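Local coordinates for protein ATP-dependent 6-phosphofructokinase isozyme 2 (Escherichia coli, PDB 3N1C) that catalyses the ATP-dependent phosphorylation of D-fructose 6-phosphate to fructose 1,6-bisphosphate, the first committing step of glycolysis, using magnesium as cofactor and acting as a homodimer, at residues S12-T17 with R90-V95; N180-K185 with A218-V223; V242-K247 with A282-T287; Y5-A10 with L134-S139. All blocks are in the same frame, centred on the assembly; numbering follows the deposited sequence.

Interaction 1. Residues S12-T17 with R90-V95; sequences SLDSAT and RQNLHV. With F6P (6-O-phosphono-beta-D-fructofuranose), chain E.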
loop_
_atom_site.group_PDB
_atom_site.type_symbol
_atom_site.label_atom_id
_atom_site.label_comp_id
_atom_site.label_asym_id
_atom_site.label_seq_id
_atom_site.Cartn_x
_atom_site.Cartn_y
_atom_site.Cartn_z
ATOM N N SER A 12 19.285 -15.200 -15.400
ATOM C CA SER A 12 18.098 -15.577 -14.657
ATOM C C SER A 12 17.153 -16.340 -15.561
ATOM O O SER A 12 16.991 -15.995 -16.733
ATOM C CB SER A 12 17.385 -14.336 -14.113
ATOM O OG SER A 12 16.102 -14.665 -13.611
ATOM N N LEU A 13 16.549 -17.389 -15.017
ATOM C CA LEU A 13 15.381 -17.994 -15.634
ATOM C C LEU A 13 14.173 -17.256 -15.067
ATOM O O LEU A 13 13.810 -17.449 -13.908
ATOM C CB LEU A 13 15.299 -19.481 -15.292
ATOM C CG LEU A 13 14.045 -20.218 -15.771
ATOM C CD1 LEU A 13 14.019 -20.316 -17.295
ATOM C CD2 LEU A 13 13.971 -21.610 -15.148
ATOM N N ASP A 14 13.568 -16.394 -15.876
ATOM C CA ASP A 14 12.458 -15.565 -15.421
ATOM C C ASP A 14 11.132 -16.328 -15.462
ATOM O O ASP A 14 10.672 -16.718 -16.531
ATOM C CB ASP A 14 12.327 -14.315 -16.308
ATOM C CG ASP A 14 13.390 -13.272 -16.032
ATOM O OD1 ASP A 14 14.211 -13.449 -15.107
ATOM O OD2 ASP A 14 13.403 -12.260 -16.762
ATOM N N SER A 15 10.512 -16.526 -14.304
ATOM C CA SER A 15 9.179 -17.120 -14.259
ATOM C C SER A 15 8.141 -16.009 -14.104
ATOM O O SER A 15 8.382 -15.014 -13.415
ATOM C CB SER A 15 9.072 -18.132 -13.116
ATOM O OG SER A 15 9.318 -17.505 -11.869
ATOM N N ALA A 16 7.000 -16.170 -14.767
ATOM C CA ALA A 16 5.916 -15.193 -14.696
ATOM C C ALA A 16 4.590 -15.887 -14.394
ATOM O O ALA A 16 4.304 -16.957 -14.935
ATOM C CB ALA A 16 5.820 -14.411 -15.992
ATOM N N THR A 17 3.785 -15.275 -13.530
ATOM C CA THR A 17 2.513 -15.862 -13.130
ATOM C C THR A 17 1.439 -14.794 -12.952
ATOM O O THR A 17 1.735 -13.602 -12.868
ATOM C CB THR A 17 2.633 -16.668 -11.820
ATOM O OG1 THR A 17 1.408 -17.363 -11.573
ATOM C CG2 THR A 17 2.913 -15.744 -10.644
ATOM N N ARG A 90 19.592 -18.897 -11.075
ATOM C CA ARG A 90 18.502 -18.329 -10.284
ATOM C C ARG A 90 17.198 -18.261 -11.078
ATOM O O ARG A 90 17.196 -18.179 -12.315
ATOM C CB ARG A 90 18.867 -16.930 -9.794
ATOM C CG ARG A 90 18.908 -15.899 -10.911
ATOM C CD ARG A 90 19.135 -14.500 -10.391
ATOM N NE ARG A 90 19.625 -13.613 -11.444
ATOM C CZ ARG A 90 19.619 -12.283 -11.372
ATOM N NH1 ARG A 90 19.137 -11.677 -10.297
ATOM N NH2 ARG A 90 20.091 -11.554 -12.383
ATOM N N GLN A 91 16.089 -18.277 -10.348
ATOM C CA GLN A 91 14.766 -18.169 -10.942
ATOM C C GLN A 91 14.019 -17.016 -10.286
ATOM O O GLN A 91 13.637 -17.090 -9.114
ATOM C CB GLN A 91 13.988 -19.484 -10.785
ATOM C CG GLN A 91 12.549 -19.440 -11.302
ATOM C CD GLN A 91 11.900 -20.817 -11.372
ATOM O OE1 GLN A 91 12.543 -21.807 -11.729
ATOM N NE2 GLN A 91 10.611 -20.880 -11.048
ATOM N N ASN A 92 13.832 -15.939 -11.041
ATOM C CA ASN A 92 13.120 -14.774 -10.538
ATOM C C ASN A 92 11.623 -14.893 -10.793
ATOM O O ASN A 92 11.195 -15.624 -11.684
ATOM C CB ASN A 92 13.696 -13.497 -11.153
ATOM C CG ASN A 92 15.118 -13.224 -10.685
ATOM O OD1 ASN A 92 15.559 -13.779 -9.679
ATOM N ND2 ASN A 92 15.835 -12.357 -11.402
ATOM N N LEU A 93 10.822 -14.191 -10.000
ATOM C CA LEU A 93 9.378 -14.306 -10.125
ATOM C C LEU A 93 8.731 -12.983 -10.494
ATOM O O LEU A 93 8.920 -11.977 -9.812
ATOM C CB LEU A 93 8.758 -14.851 -8.835
ATOM C CG LEU A 93 7.240 -15.047 -8.905
ATOM C CD1 LEU A 93 6.867 -16.029 -10.007
ATOM C CD2 LEU A 93 6.687 -15.505 -7.568
ATOM N N HIS A 94 7.970 -12.997 -11.582
ATOM C CA HIS A 94 7.198 -11.839 -12.010
ATOM C C HIS A 94 5.728 -12.124 -11.764
ATOM O O HIS A 94 5.195 -13.109 -12.274
ATOM C CB HIS A 94 7.426 -11.577 -13.503
ATOM C CG HIS A 94 6.517 -10.534 -14.077
ATOM N ND1 HIS A 94 6.931 -9.244 -14.324
ATOM C CD2 HIS A 94 5.215 -10.592 -14.438
ATOM C CE1 HIS A 94 5.920 -8.550 -14.821
ATOM N NE2 HIS A 94 4.869 -9.342 -14.897
ATOM N N VAL A 95 5.066 -11.271 -10.988
ATOM C CA VAL A 95 3.665 -11.496 -10.662
ATOM C C VAL A 95 2.750 -10.383 -11.171
ATOM O O VAL A 95 2.922 -9.212 -10.824
ATOM C CB VAL A 95 3.468 -11.655 -9.141
ATOM C CG1 VAL A 95 2.035 -12.046 -8.834
ATOM C CG2 VAL A 95 4.445 -12.693 -8.587
HETATM O O1 F6P E . 16.440 -6.129 -16.575
HETATM C C1 F6P E . 15.513 -7.170 -16.567
HETATM C C2 F6P E . 16.264 -8.504 -16.259
HETATM O O2 F6P E . 17.707 -8.587 -16.231
HETATM C C3 F6P E . 15.454 -9.759 -15.903
HETATM O O3 F6P E . 15.129 -10.630 -16.944
HETATM C C4 F6P E . 15.707 -10.204 -14.510
HETATM O O4 F6P E . 15.087 -11.285 -13.867
HETATM C C5 F6P E . 16.276 -8.999 -13.802
HETATM O O5 F6P E . 16.363 -7.978 -14.857
HETATM C C6 F6P E . 17.647 -9.282 -13.166
HETATM O O6 F6P E . 18.048 -8.126 -12.474
HETATM P P F6P E . 19.586 -7.935 -11.895
HETATM O O1P F6P E . 20.695 -8.038 -13.115
HETATM O O2P F6P E . 19.942 -9.096 -10.786
HETATM O O3P F6P E . 19.698 -6.612 -11.294
#

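Interaction 2. Residues N180-K185 with A218-V223; sequences NIELVK and AKRVVV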
loop_
_atom_site.group_PDB
_atom_site.type_symbol
_atom_site.label_atom_id
_atom_site.label_comp_id
_atom_site.label_asym_id
_atom_site.label_seq_id
_atom_site.Cartn_x
_atom_site.Cartn_y
_atom_site.Cartn_z
ATOM N N ASN A 180 37.597 4.871 -20.211
ATOM C CA ASN A 180 37.416 4.517 -21.608
ATOM C C ASN A 180 36.226 3.595 -21.864
ATOM O O ASN A 180 36.229 2.828 -22.823
ATOM C CB ASN A 180 38.700 3.901 -22.168
ATOM C CG ASN A 180 39.832 4.901 -22.235
ATOM O OD1 ASN A 180 39.683 5.980 -22.809
ATOM N ND2 ASN A 180 40.970 4.552 -21.646
ATOM N N ILE A 181 35.211 3.670 -21.010
ATOM C CA ILE A 181 33.991 2.908 -21.254
ATOM C C ILE A 181 33.258 3.548 -22.425
ATOM O O ILE A 181 33.025 4.758 -22.434
ATOM C CB ILE A 181 33.092 2.856 -20.010
ATOM C CG1 ILE A 181 33.912 2.414 -18.799
ATOM C CG2 ILE A 181 31.909 1.906 -20.231
ATOM C CD1 ILE A 181 34.552 1.045 -18.966
ATOM N N GLU A 182 32.920 2.738 -23.422
ATOM C CA GLU A 182 32.311 3.241 -24.648
ATOM C C GLU A 182 30.983 3.945 -24.387
ATOM O O GLU A 182 30.680 4.965 -25.002
ATOM C CB GLU A 182 32.106 2.102 -25.649
ATOM C CG GLU A 182 33.394 1.543 -26.235
ATOM C CD GLU A 182 33.924 2.378 -27.391
ATOM O OE1 GLU A 182 35.124 2.249 -27.720
ATOM O OE2 GLU A 182 33.141 3.157 -27.977
ATOM N N LEU A 183 30.192 3.393 -23.475
ATOM C CA LEU A 183 28.842 3.889 -23.236
ATOM C C LEU A 183 28.406 3.466 -21.845
ATOM O O LEU A 183 28.627 2.323 -21.449
ATOM C CB LEU A 183 27.883 3.272 -24.257
ATOM C CG LEU A 183 26.612 3.986 -24.738
ATOM C CD1 LEU A 183 25.544 2.958 -25.089
ATOM C CD2 LEU A 183 26.077 4.989 -23.739
ATOM N N VAL A 184 27.807 4.384 -21.096
ATOM C CA VAL A 184 27.079 4.013 -19.885
ATOM C C VAL A 184 25.701 4.669 -19.888
ATOM O O VAL A 184 25.504 5.708 -20.517
ATOM C CB VAL A 184 27.840 4.378 -18.602
ATOM C CG1 VAL A 184 29.155 3.610 -18.540
ATOM C CG2 VAL A 184 28.080 5.878 -18.524
ATOM N N LYS A 185 24.747 4.052 -19.196
ATOM C CA LYS A 185 23.368 4.531 -19.201
ATOM C C LYS A 185 22.793 4.622 -17.790
ATOM O O LYS A 185 21.931 3.831 -17.413
ATOM C CB LYS A 185 22.483 3.626 -20.075
ATOM C CG LYS A 185 21.086 4.200 -20.351
ATOM C CD LYS A 185 20.090 3.126 -20.807
ATOM C CE LYS A 185 19.890 2.043 -19.738
ATOM N NZ LYS A 185 19.436 2.620 -18.446
ATOM N N ALA A 218 34.155 7.796 -19.423
ATOM C CA ALA A 218 33.305 7.215 -20.453
ATOM C C ALA A 218 33.327 8.086 -21.705
ATOM O O ALA A 218 33.438 9.312 -21.622
ATOM C CB ALA A 218 31.875 7.050 -19.943
ATOM N N LYS A 219 33.225 7.443 -22.862
ATOM C CA LYS A 219 33.200 8.150 -24.136
ATOM C C LYS A 219 31.825 8.763 -24.382
ATOM O O LYS A 219 31.703 9.832 -24.982
ATOM C CB LYS A 219 33.554 7.199 -25.277
ATOM C CG LYS A 219 34.912 6.517 -25.134
ATOM C CD LYS A 219 35.251 5.731 -26.394
ATOM C CE LYS A 219 36.534 4.941 -26.228
ATOM N NZ LYS A 219 37.658 5.807 -25.766
ATOM N N ARG A 220 30.793 8.072 -23.913
ATOM C CA ARG A 220 29.421 8.535 -24.060
ATOM C C ARG A 220 28.642 8.259 -22.792
ATOM O O ARG A 220 28.798 7.202 -22.182
ATOM C CB ARG A 220 28.743 7.809 -25.219
ATOM C CG ARG A 220 29.447 7.974 -26.541
ATOM C CD ARG A 220 28.997 6.922 -27.532
ATOM N NE ARG A 220 29.872 6.911 -28.695
ATOM C CZ ARG A 220 31.023 6.250 -28.751
ATOM N NH1 ARG A 220 31.431 5.533 -27.713
ATOM N NH2 ARG A 220 31.763 6.304 -29.849
ATOM N N VAL A 221 27.800 9.209 -22.398
ATOM C CA VAL A 221 26.894 9.001 -21.278
ATOM C C VAL A 221 25.473 9.296 -21.732
ATOM O O VAL A 221 25.176 10.409 -22.170
ATOM C CB VAL A 221 27.232 9.923 -20.094
ATOM C CG1 VAL A 221 26.204 9.751 -18.984
ATOM C CG2 VAL A 221 28.645 9.653 -19.579
ATOM N N VAL A 222 24.599 8.297 -21.659
ATOM C CA VAL A 222 23.190 8.511 -21.980
ATOM C C VAL A 222 22.373 8.354 -20.711
ATOM O O VAL A 222 22.287 7.262 -20.146
ATOM C CB VAL A 222 22.676 7.532 -23.054
ATOM C CG1 VAL A 222 21.178 7.751 -23.304
ATOM C CG2 VAL A 222 23.461 7.707 -24.345
ATOM N N VAL A 223 21.805 9.457 -20.240
ATOM C CA VAL A 223 21.037 9.426 -19.007
ATOM C C VAL A 223 19.585 9.085 -19.331
ATOM O O VAL A 223 18.913 9.823 -20.054
ATOM C CB VAL A 223 21.115 10.767 -18.251
ATOM C CG1 VAL A 223 20.542 10.618 -16.856
ATOM C CG2 VAL A 223 22.562 11.255 -18.180
#

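Interaction 3. Residues V242-K247 with A282-T287; sequences VPPPVK and AGSAAT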
loop_
_atom_site.group_PDB
_atom_site.type_symbol
_atom_site.label_atom_id
_atom_site.label_comp_id
_atom_site.label_asym_id
_atom_site.label_seq_id
_atom_site.Cartn_x
_atom_site.Cartn_y
_atom_site.Cartn_z
ATOM N N VAL A 242 12.810 13.164 -26.399
ATOM C CA VAL A 242 11.586 12.744 -25.720
ATOM C C VAL A 242 10.802 11.856 -26.682
ATOM O O VAL A 242 10.698 12.164 -27.869
ATOM C CB VAL A 242 10.735 13.961 -25.285
ATOM C CG1 VAL A 242 10.206 14.715 -26.500
ATOM C CG2 VAL A 242 9.590 13.541 -24.365
ATOM N N PRO A 243 10.269 10.732 -26.185
ATOM C CA PRO A 243 9.481 9.878 -27.083
ATOM C C PRO A 243 8.168 10.558 -27.470
ATOM O O PRO A 243 7.764 11.522 -26.821
ATOM C CB PRO A 243 9.167 8.637 -26.233
ATOM C CG PRO A 243 9.695 8.889 -24.878
ATOM C CD PRO A 243 10.270 10.262 -24.791
ATOM N N PRO A 244 7.498 10.049 -28.511
ATOM C CA PRO A 244 6.173 10.539 -28.890
ATOM C C PRO A 244 5.175 10.173 -27.808
ATOM O O PRO A 244 5.443 9.254 -27.035
ATOM C CB PRO A 244 5.842 9.738 -30.157
ATOM C CG PRO A 244 7.094 9.023 -30.533
ATOM C CD PRO A 244 7.898 8.874 -29.298
ATOM N N PRO A 245 4.035 10.881 -27.755
ATOM C CA PRO A 245 2.969 10.668 -26.769
ATOM C C PRO A 245 2.238 9.338 -26.961
ATOM O O PRO A 245 1.014 9.305 -26.863
ATOM C CB PRO A 245 1.994 11.816 -27.052
ATOM C CG PRO A 245 2.757 12.811 -27.859
ATOM C CD PRO A 245 3.760 12.030 -28.635
ATOM N N VAL A 246 2.983 8.266 -27.204
ATOM C CA VAL A 246 2.389 6.943 -27.348
ATOM C C VAL A 246 1.930 6.436 -25.985
ATOM O O VAL A 246 2.214 7.054 -24.958
ATOM C CB VAL A 246 3.382 5.938 -27.956
ATOM C CG1 VAL A 246 3.601 6.236 -29.431
ATOM C CG2 VAL A 246 4.701 5.971 -27.197
ATOM N N LYS A 247 1.215 5.316 -25.981
ATOM C CA LYS A 247 0.692 4.746 -24.745
ATOM C C LYS A 247 1.667 3.765 -24.101
ATOM O O LYS A 247 2.108 2.805 -24.732
ATOM C CB LYS A 247 -0.651 4.056 -25.001
ATOM C CG LYS A 247 -1.802 5.014 -25.258
ATOM C CD LYS A 247 -3.130 4.279 -25.314
ATOM C CE LYS A 247 -4.198 5.118 -25.995
ATOM N NZ LYS A 247 -5.448 4.343 -26.232
ATOM N N ALA A 282 13.484 2.470 -28.973
ATOM C CA ALA A 282 13.433 1.094 -28.485
ATOM C C ALA A 282 12.875 1.018 -27.062
ATOM O O ALA A 282 12.049 0.160 -26.755
ATOM C CB ALA A 282 14.811 0.460 -28.544
ATOM N N GLY A 283 13.338 1.912 -26.197
ATOM C CA GLY A 283 12.814 1.991 -24.845
ATOM C C GLY A 283 11.313 2.207 -24.899
ATOM O O GLY A 283 10.543 1.529 -24.217
ATOM N N SER A 284 10.898 3.151 -25.734
ATOM C CA SER A 284 9.484 3.473 -25.876
ATOM C C SER A 284 8.691 2.288 -26.445
ATOM O O SER A 284 7.614 1.963 -25.949
ATOM C CB SER A 284 9.314 4.732 -26.733
ATOM O OG SER A 284 7.956 4.994 -27.025
ATOM N N ALA A 285 9.232 1.633 -27.468
ATOM C CA ALA A 285 8.561 0.482 -28.071
ATOM C C ALA A 285 8.349 -0.642 -27.058
ATOM O O ALA A 285 7.314 -1.308 -27.070
ATOM C CB ALA A 285 9.347 -0.036 -29.287
ATOM N N ALA A 286 9.331 -0.866 -26.188
ATOM C CA ALA A 286 9.193 -1.908 -25.171
ATOM C C ALA A 286 8.032 -1.602 -24.225
ATOM O O ALA A 286 7.264 -2.495 -23.856
ATOM C CB ALA A 286 10.491 -2.080 -24.387
ATOM N N THR A 287 7.890 -0.336 -23.846
ATOM C CA THR A 287 6.879 0.033 -22.863
ATOM C C THR A 287 5.474 0.111 -23.467
ATOM O O THR A 287 4.497 0.316 -22.750
ATOM C CB THR A 287 7.231 1.352 -22.118
ATOM O OG1 THR A 287 6.953 2.475 -22.959
ATOM C CG2 THR A 287 8.690 1.374 -21.722
#

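Interaction 4. Residues Y5-A10 with L134-S139; sequences YTLTLA and LVISGS. With F6P (6-O-phosphono-beta-D-fructofuranose), chain E.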
loop_
_atom_site.group_PDB
_atom_site.type_symbol
_atom_site.label_atom_id
_atom_site.label_comp_id
_atom_site.label_asym_id
_atom_site.label_seq_id
_atom_site.Cartn_x
_atom_site.Cartn_y
_atom_site.Cartn_z
ATOM N N TYR A 5 28.855 -8.766 -28.723
ATOM C CA TYR A 5 28.741 -9.798 -27.701
ATOM C C TYR A 5 28.182 -9.148 -26.446
ATOM O O TYR A 5 28.327 -7.938 -26.254
ATOM C CB TYR A 5 30.110 -10.390 -27.380
ATOM C CG TYR A 5 30.797 -11.040 -28.561
ATOM C CD1 TYR A 5 31.477 -10.277 -29.502
ATOM C CD2 TYR A 5 30.770 -12.417 -28.730
ATOM C CE1 TYR A 5 32.109 -10.866 -30.582
ATOM C CE2 TYR A 5 31.402 -13.018 -29.803
ATOM C CZ TYR A 5 32.067 -12.236 -30.727
ATOM O OH TYR A 5 32.695 -12.828 -31.797
ATOM N N THR A 6 27.531 -9.946 -25.606
ATOM C CA THR A 6 27.106 -9.480 -24.290
ATOM C C THR A 6 27.604 -10.457 -23.238
ATOM O O THR A 6 27.898 -11.614 -23.542
ATOM C CB THR A 6 25.582 -9.337 -24.154
ATOM O OG1 THR A 6 24.980 -10.627 -23.987
ATOM C CG2 THR A 6 24.971 -8.627 -25.371
ATOM N N LEU A 7 27.703 -9.979 -22.004
ATOM C CA LEU A 7 28.139 -10.804 -20.886
ATOM C C LEU A 7 27.162 -10.639 -19.736
ATOM O O LEU A 7 26.854 -9.518 -19.336
ATOM C CB LEU A 7 29.543 -10.396 -20.433
ATOM C CG LEU A 7 30.085 -11.145 -19.213
ATOM C CD1 LEU A 7 30.300 -12.617 -19.546
ATOM C CD2 LEU A 7 31.380 -10.508 -18.727
ATOM N N THR A 8 26.668 -11.759 -19.220
ATOM C CA THR A 8 25.748 -11.747 -18.091
ATOM C C THR A 8 26.295 -12.649 -16.998
ATOM O O THR A 8 26.141 -13.869 -17.060
ATOM C CB THR A 8 24.354 -12.260 -18.496
ATOM O OG1 THR A 8 23.916 -11.578 -19.675
ATOM C CG2 THR A 8 23.354 -12.034 -17.372
ATOM N N LEU A 9 26.942 -12.051 -16.004
ATOM C CA LEU A 9 27.542 -12.825 -14.927
ATOM C C LEU A 9 26.480 -13.411 -14.003
ATOM O O LEU A 9 26.738 -14.389 -13.306
ATOM C CB LEU A 9 28.548 -11.978 -14.146
ATOM C CG LEU A 9 29.814 -11.644 -14.941
ATOM C CD1 LEU A 9 30.696 -10.653 -14.196
ATOM C CD2 LEU A 9 30.583 -12.918 -15.264
ATOM N N ALA A 10 25.284 -12.822 -14.025
ATOM C CA ALA A 10 24.154 -13.312 -13.238
ATOM C C ALA A 10 22.906 -13.499 -14.104
ATOM O O ALA A 10 21.999 -12.667 -14.091
ATOM C CB ALA A 10 23.853 -12.352 -12.090
ATOM N N LEU A 134 31.608 -5.358 -26.639
ATOM C CA LEU A 134 31.133 -6.207 -25.554
ATOM C C LEU A 134 30.266 -5.412 -24.573
ATOM O O LEU A 134 30.705 -4.409 -24.002
ATOM C CB LEU A 134 32.311 -6.833 -24.806
ATOM C CG LEU A 134 31.958 -7.580 -23.517
ATOM C CD1 LEU A 134 31.203 -8.857 -23.828
ATOM C CD2 LEU A 134 33.206 -7.883 -22.685
ATOM N N VAL A 135 29.032 -5.866 -24.384
ATOM C CA VAL A 135 28.142 -5.255 -23.407
ATOM C C VAL A 135 28.103 -6.102 -22.147
ATOM O O VAL A 135 27.589 -7.220 -22.160
ATOM C CB VAL A 135 26.708 -5.120 -23.945
ATOM C CG1 VAL A 135 25.819 -4.394 -22.924
ATOM C CG2 VAL A 135 26.706 -4.395 -25.284
ATOM N N ILE A 136 28.656 -5.578 -21.061
ATOM C CA ILE A 136 28.557 -6.251 -19.776
ATOM C C ILE A 136 27.372 -5.663 -19.014
ATOM O O ILE A 136 27.406 -4.504 -18.606
ATOM C CB ILE A 136 29.835 -6.081 -18.950
ATOM C CG1 ILE A 136 31.053 -6.553 -19.745
ATOM C CG2 ILE A 136 29.718 -6.845 -17.638
ATOM C CD1 ILE A 136 32.373 -6.301 -19.048
ATOM N N SER A 137 26.320 -6.453 -18.827
ATOM C CA SER A 137 25.091 -5.916 -18.264
ATOM C C SER A 137 24.447 -6.822 -17.213
ATOM O O SER A 137 24.375 -8.039 -17.391
ATOM C CB SER A 137 24.094 -5.629 -19.388
ATOM O OG SER A 137 22.779 -5.507 -18.870
ATOM N N GLY A 138 23.970 -6.221 -16.124
ATOM C CA GLY A 138 23.286 -6.970 -15.082
ATOM C C GLY A 138 24.017 -6.930 -13.755
ATOM O O GLY A 138 25.112 -6.376 -13.665
ATOM N N SER A 139 23.415 -7.520 -12.725
ATOM C CA SER A 139 24.034 -7.545 -11.399
ATOM C C SER A 139 25.233 -8.485 -11.340
ATOM O O SER A 139 25.417 -9.333 -12.214
ATOM C CB SER A 139 23.014 -7.956 -10.335
ATOM O OG SER A 139 22.591 -9.296 -10.526
HETATM O O1 F6P E . 16.440 -6.129 -16.575
HETATM C C1 F6P E . 15.513 -7.170 -16.567
HETATM C C2 F6P E . 16.264 -8.504 -16.259
HETATM O O2 F6P E . 17.707 -8.587 -16.231
HETATM C C3 F6P E . 15.454 -9.759 -15.903
HETATM O O3 F6P E . 15.129 -10.630 -16.944
HETATM C C4 F6P E . 15.707 -10.204 -14.510
HETATM O O4 F6P E . 15.087 -11.285 -13.867
HETATM C C5 F6P E . 16.276 -8.999 -13.802
HETATM O O5 F6P E . 16.363 -7.978 -14.857
HETATM C C6 F6P E . 17.647 -9.282 -13.166
HETATM O O6 F6P E . 18.048 -8.126 -12.474
HETATM P P F6P E . 19.586 -7.935 -11.895
HETATM O O1P F6P E . 20.695 -8.038 -13.115
HETATM O O2P F6P E . 19.942 -9.096 -10.786
HETATM O O3P F6P E . 19.698 -6.612 -11.294
HETATM O O HOH W 1 24.587 -10.101 -14.666
#

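Interaction 1. Residues S12-T17 with R90-V95
R90 opens the pairing through its backbone, its O taking the N-H of L13 at 2.9 Å. Its side chain leaves past S12, NE lying 3.6 Å from S12 CB. The guanidinium meets the fructose 6-phosphate phosphate at its edge, NH1 and NH2 both donating to O2P, while the carbonyls of A10, P11 and M108 take further N-H groups, so its rotation is well defined. Q91 lies alongside L13, with OE1 3.7 Å from L13 CD2. N92 is held at both ends of its amide: OD1 accepts from M108 N, and ND2 gives a straight bond (166°) to sugar O4, 2.8 Å away. The same O4 donates to D14 OD1, which also receives S12 OG; D14 and N92 thus read one hydroxyl from two strands. N92 O is gripped twice by S15, by its N and, at 2.7 Å, by its OG; chi1 of 60° swings that hydroxyl back to the neighbouring strand. L93 CD1 packs 3.4 Å from the same OG. H94 N then bonds S15 O at 2.8 Å, H94 O receives T17 N, and V95 CG2 rests beside T17 CG2. The strands are parallel, 26° apart, at the centre of the four-stranded lid sheet of this ribokinase-like fold, between strands 34-38 and 103-107; helix 63-75 packs on L13 and Q91, and the second subunit meets L93 and V95.

Interaction 2. Residues N180-K185 with A218-V223
R220 NH1 grips E182 twice, donating to its backbone O and to its carboxylate OE2, both at 2.9 Å. The contact lies at the edge of the parallel sheet of the ribokinase-like alpha/beta domain, where 180-185 carries the short outermost strand and 218-223 holds most of strand 221-224, an edge strand of an antiparallel sheet that is bonded here to the edge of the parallel one. The two acceptors are placed differently: E182 O sits in the guanidinium plane, only 3° out of it, whereas OE2 is tilted from that plane and is approached on its anti side. The arginine chain, extended from CG to NE, runs beside the glutamate in the same direction, and the carboxylate and guanidinium planes stand 21° apart. E182 reaches back by bending at chi2 (-82°), and its OE2 has a second salt-bridge partner in R162 of strand 162-166; two positive groups on one oxygen would be expected to stabilise the ionised carboxylate. K219 crosses the same carboxylate with its aliphatic chain, CE coming 3.4 Å from E182 OE1.

Backbone bonds tie the segments in register: K219 N reaches I181 O at 2.7 Å, V184 N reaches R220 O, and V222 N reaches V184 O. Apolar branches fill in around them, L183 CD2 against V222 CG2 and V184 CG2 against V221 CG2. Helices 204-214 and 254-267 pack on V221 and V222 respectively. Just beyond, at K185, which contributes to an ATP site, the alpha carbon lies 3.1 Å from V222 O in a CA-H...O contact.

Interaction 3. Residues V242-K247 with A282-T287
S284 rests against both V246 and P243, which approach its OG from directions roughly at right angles, V246 CG2 at 3.4 Å and P243 CB at 3.9 Å. This joins a proline-rich loop, between strand 238-241 and helix 254-267, to helix 272-288 of the ribokinase-like domain, and no hydrogen bond crosses the contact: it is carried by van der Waals touching of a hydroxyl and its methylene with aliphatic carbons. The serine turns its oxygen opposite the backbone N (chi1 173°), which sends it out from the helix toward the loop, and S284 CB also meets P243 CB at 3.9 Å. S284 is one of the residues that bind the substrate ATP.

One shell out, V246 N bonds P244 O at 2.7 Å across P245, and the beta carbon of V246 points at the helix. P243 also packs on V280 and V246 on L288, one on each side of S284 along the helix sequence, while I303 of helix 297-307 touches both P244 and S284. Further out, K247 makes a salt bridge to E198 of the third subunit. At the helix's last turn here, T287 OG1 donates to S284 O at 3.1 Å, 24° out of the carbonyl plane.

Interaction 4. Residues Y5-A10 with L134-S139
Strands 5-7 and 134-137 run parallel, 23° apart with axes 4.5 Å from each other at closest approach, and the bonds pass back and forth between them: V135 N to Y5 O (2.9 Å), L7 N to V135 O (2.8 Å), then the longer S137 N to L7 O. They are neighbouring central strands of the parallel sheet in the ribokinase-like alpha/beta fold.

On one face L7 lies alongside I136, pointing the same way, its CD2 4.1 Å from I136 CG1. L134 leans across to join them: with CG opposite the backbone N (chi1 171°), its CD1 comes within 4.0 Å of Y5 CB and also reaches L7 CB. The other face carries T6 beside V135, where helix 40-50 covers the threonine and helix 254-267 the valine. The Y5 ring is carried off from the partner strand, and its OH bonds E129.

Past the strand ends the chains separate, and a water takes the N-H of A10 while lying within bonding distance of S139 O. A10 CB stays against S139 O at 3.4 Å. G138 has a positive phi, and a beta carbon there would collide with the carbonyl oxygen of S137. Next in the chain, S139 meets the phosphate of fructose 6-phosphate. The serine grips two of its oxygens: N donates to O1P with an angle of 157°, and OG bonds O2P at 2.7 Å.

In the fold
Interactions 4 and 1 share the substrate. Along the chain interaction 1 is nested within the loop closed by interaction 4; their centres are about 19 Å apart, and R90 NH2 bridges them by a probable hydrogen bond to A10 O. Strand 4-7 is followed, after a short link, by strand 12-19 of the lid sheet; D14, R90 and N92 hold the sugar phosphate on the lid side, S139 just after strand 133-137. Interaction 2 follows at the far edge of the parallel sheet, centres about 15 Å from interaction 4 and, across the chain's centre, about 30 Å from interaction 1. Interaction 3 comes last, about 22 Å from interaction 2 between centres; these two contribute K185 and S284 to the ATP side.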